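Local coordinates for response regulator receiver protein (Paraburkholderia phymatum, PDB 5TE9) that probably acts as a phosphorylation-dependent switch in bacterial two-component signalling, as a CheY-like receiver accepting a phosphoryl group on an aspartate, at residues P45-G50 with M56-R61. Numbering follows the deposited sequence.
Sequences PLHVAG and MEFLRR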
ATOM      1  N   PRO A  45      -9.863   8.000  -2.321  1.00 44.57           N
ATOM      2  CA  PRO A  45     -11.036   8.126  -3.201  1.00 45.60           C
ATOM      3  C   PRO A  45     -10.646   8.021  -4.663  1.00 43.72           C
ATOM      4  O   PRO A  45      -9.780   8.758  -5.133  1.00 43.36           O
ATOM      5  CB  PRO A  45     -11.586   9.520  -2.877  1.00 49.47           C
ATOM      6  CG  PRO A  45     -11.072   9.835  -1.521  1.00 50.42           C
ATOM      7  CD  PRO A  45      -9.769   9.100  -1.345  1.00 47.09           C
ATOM      8  N   LEU A  46     -11.252   7.087  -5.377  1.00 45.24           N
ATOM      9  CA  LEU A  46     -11.028   6.915  -6.804  1.00 40.17           C
ATOM     10  C   LEU A  46     -12.181   7.542  -7.580  1.00 46.41           C
ATOM     11  O   LEU A  46     -13.339   7.142  -7.408  1.00 53.04           O
ATOM     12  CB  LEU A  46     -10.897   5.435  -7.146  1.00 34.84           C
ATOM     13  CG  LEU A  46     -10.863   5.141  -8.644  1.00 37.97           C
ATOM     14  CD1 LEU A  46      -9.669   5.830  -9.388  1.00 31.67           C
ATOM     15  CD2 LEU A  46     -10.807   3.646  -8.785  1.00 39.65           C
ATOM     16  N   HIS A  47     -11.868   8.520  -8.424  1.00 44.77           N
ATOM     17  CA  HIS A  47     -12.852   9.157  -9.290  1.00 42.98           C
ATOM     18  C   HIS A  47     -12.590   8.792 -10.744  1.00 42.33           C
ATOM     19  O   HIS A  47     -11.443   8.593 -11.150  1.00 46.75           O
ATOM     20  CB  HIS A  47     -12.814  10.670  -9.137  1.00 44.63           C
ATOM     21  CG  HIS A  47     -13.040  11.145  -7.738  1.00 44.12           C
ATOM     22  ND1 HIS A  47     -14.245  11.658  -7.314  1.00 43.43           N
ATOM     23  CD2 HIS A  47     -12.210  11.204  -6.672  1.00 43.82           C
ATOM     24  CE1 HIS A  47     -14.149  12.020  -6.049  1.00 44.17           C
ATOM     25  NE2 HIS A  47     -12.927  11.746  -5.631  1.00 47.58           N
ATOM     26  N   VAL A  48     -13.657   8.725 -11.542  1.00 43.95           N
ATOM     27  CA  VAL A  48     -13.560   8.218 -12.904  1.00 40.31           C
ATOM     28  C   VAL A  48     -14.234   9.194 -13.850  1.00 52.64           C
ATOM     29  O   VAL A  48     -15.345   9.663 -13.576  1.00 55.74           O
ATOM     30  CB  VAL A  48     -14.182   6.817 -13.031  1.00 40.83           C
ATOM     31  CG1 VAL A  48     -14.113   6.323 -14.458  1.00 41.92           C
ATOM     32  CG2 VAL A  48     -13.478   5.834 -12.070  1.00 38.48           C
ATOM     33  N   ALA A  49     -13.552   9.513 -14.953  1.00 43.23           N
ATOM     34  CA  ALA A  49     -14.132  10.225 -16.080  1.00 46.32           C
ATOM     35  C   ALA A  49     -13.933   9.365 -17.318  1.00 55.07           C
ATOM     36  O   ALA A  49     -12.836   8.833 -17.533  1.00 53.02           O
ATOM     37  CB  ALA A  49     -13.494  11.603 -16.262  1.00 46.78           C
ATOM     38  N   GLY A  50     -14.990   9.209 -18.113  1.00 50.19           N
ATOM     39  CA  GLY A  50     -14.971   8.325 -19.256  1.00 51.61           C
ATOM     40  C   GLY A  50     -14.598   8.965 -20.576  1.00 61.69           C
ATOM     41  O   GLY A  50     -14.547   8.272 -21.595  1.00 63.63           O
ATOM     42  N   MET A  56     -11.967  17.347 -18.062  1.00 62.77           N
ATOM     43  CA  MET A  56     -11.796  18.776 -17.839  1.00 69.99           C
ATOM     44  C   MET A  56     -12.929  19.358 -16.999  1.00 72.66           C
ATOM     45  O   MET A  56     -12.710  20.311 -16.246  1.00 75.23           O
ATOM     46  CB  MET A  56     -11.690  19.501 -19.180  1.00 70.59           C
ATOM     47  CG  MET A  56     -10.546  18.994 -20.030  1.00 67.73           C
ATOM     48  SD  MET A  56      -9.003  18.947 -19.094  1.00 60.79           S
ATOM     49  CE  MET A  56      -8.790  20.693 -18.726  1.00 59.75           C
ATOM     50  N   GLU A  57     -14.137  18.809 -17.116  1.00 70.39           N
ATOM     51  CA  GLU A  57     -15.224  19.239 -16.241  1.00 71.89           C
ATOM     52  C   GLU A  57     -14.883  18.967 -14.781  1.00 70.66           C
ATOM     53  O   GLU A  57     -15.197  19.772 -13.896  1.00 74.00           O
ATOM     54  CB  GLU A  57     -16.513  18.523 -16.633  1.00 72.60           C
ATOM     55  CG  GLU A  57     -17.587  19.413 -17.210  1.00 78.79           C
ATOM     56  CD  GLU A  57     -18.715  18.628 -17.856  1.00 86.76           C
ATOM     57  OE1 GLU A  57     -18.865  17.422 -17.560  1.00 84.75           O
ATOM     58  OE2 GLU A  57     -19.454  19.227 -18.670  1.00 97.39           O
ATOM     59  N   PHE A  58     -14.237  17.829 -14.519  1.00 63.98           N
ATOM     60  CA  PHE A  58     -13.807  17.482 -13.170  1.00 58.80           C
ATOM     61  C   PHE A  58     -12.725  18.430 -12.668  1.00 59.04           C
ATOM     62  O   PHE A  58     -12.862  19.040 -11.603  1.00 54.68           O
ATOM     63  CB  PHE A  58     -13.292  16.051 -13.162  1.00 59.13           C
ATOM     64  CG  PHE A  58     -13.232  15.439 -11.797  1.00 55.34           C
ATOM     65  CD1 PHE A  58     -14.357  14.850 -11.243  1.00 54.21           C
ATOM     66  CD2 PHE A  58     -12.058  15.458 -11.069  1.00 54.60           C
ATOM     67  CE1 PHE A  58     -14.302  14.281  -9.981  1.00 59.17           C
ATOM     68  CE2 PHE A  58     -11.995  14.889  -9.811  1.00 53.40           C
ATOM     69  CZ  PHE A  58     -13.118  14.303  -9.264  1.00 54.31           C
ATOM     70  N   LEU A  59     -11.636  18.566 -13.428  1.00 52.33           N
ATOM     71  CA  LEU A  59     -10.532  19.419 -13.004  1.00 52.18           C
ATOM     72  C   LEU A  59     -10.997  20.849 -12.759  1.00 63.31           C
ATOM     73  O   LEU A  59     -10.744  21.427 -11.694  1.00 63.55           O
ATOM     74  CB  LEU A  59      -9.423  19.370 -14.054  1.00 51.28           C
ATOM     75  CG  LEU A  59      -8.899  17.934 -14.162  1.00 54.29           C
ATOM     76  CD1 LEU A  59      -7.930  17.798 -15.309  1.00 54.97           C
ATOM     77  CD2 LEU A  59      -8.259  17.499 -12.837  1.00 44.79           C
ATOM     78  N   ARG A  60     -11.702  21.431 -13.730  1.00 64.95           N
ATOM     79  CA  ARG A  60     -12.182  22.793 -13.571  1.00 73.78           C
ATOM     80  C   ARG A  60     -13.321  22.887 -12.566  1.00 78.49           C
ATOM     81  O   ARG A  60     -13.688  23.999 -12.169  1.00 86.12           O
ATOM     82  CB  ARG A  60     -12.612  23.345 -14.936  1.00 77.68           C
ATOM     83  CG  ARG A  60     -11.559  23.154 -16.018  1.00 76.83           C
ATOM     84  CD  ARG A  60     -12.016  23.706 -17.352  1.00 86.82           C
ATOM     85  NE  ARG A  60     -11.038  23.485 -18.418  1.00 92.03           N
ATOM     86  CZ  ARG A  60      -9.920  24.190 -18.573  1.00 95.04           C
ATOM     87  NH1 ARG A  60      -9.622  25.159 -17.720  1.00 96.70           N
ATOM     88  NH2 ARG A  60      -9.095  23.922 -19.578  1.00 95.54           N
ATOM     89  N   ARG A  61     -13.874  21.750 -12.146  1.00 76.88           N
ATOM     90  CA  ARG A  61     -14.950  21.699 -11.158  1.00 78.62           C
ATOM     91  C   ARG A  61     -16.148  22.515 -11.634  1.00 80.75           C
ATOM     92  O   ARG A  61     -16.628  23.424 -10.955  1.00 85.13           O
ATOM     93  CB  ARG A  61     -14.443  22.144  -9.779  1.00 78.45           C
ATOM     94  CG  ARG A  61     -13.194  21.334  -9.358  1.00 70.03           C
ATOM     95  CD  ARG A  61     -12.667  21.640  -7.968  1.00 68.65           C
ATOM     96  NE  ARG A  61     -11.979  22.921  -7.901  1.00 73.34           N
ATOM     97  CZ  ARG A  61     -11.305  23.340  -6.838  1.00 72.63           C
ATOM     98  NH1 ARG A  61     -11.227  22.566  -5.766  1.00 71.10           N
ATOM     99  NH2 ARG A  61     -10.706  24.523  -6.845  1.00 73.38           N
TER
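In the CheY-like receiver fold, strand 46-49 lies at one border of the chain's parallel sheet and runs on into helix 52-60, which packs back over it; His47 and Phe58 make the contact between the two. The far end of the phenyl ring does the touching. Phe58 CZ sits over one face of the imidazole, 3.5 Å from His47 ND1, and it also reaches the root of that side chain, 3.6 Å from His47 CB. Relative to the phenyl ring, ND1 lies at the edge, near its plane. The two rings meet obliquely, planes at 52° and centroids 5.1 Å apart. With CG anti to the backbone N (chi1 -162°), Phe58 stretches from the helix to the strand, and the two side chains cross at about a right angle.

His47 NE2 is hydrogen-bonded to ND1 of His19, beside the adjoining strand 19-23; the two imidazole planes lie about 15° apart. Phe58 also takes His65 edge-to-face and touches Leu21 and Pro69. No hydrogen bond links 45-50 to 56-61, so the two side chains meet by van der Waals contact between rings, while the bond to His19 would limit rotation of the imidazole and keep its face turned to Phe58.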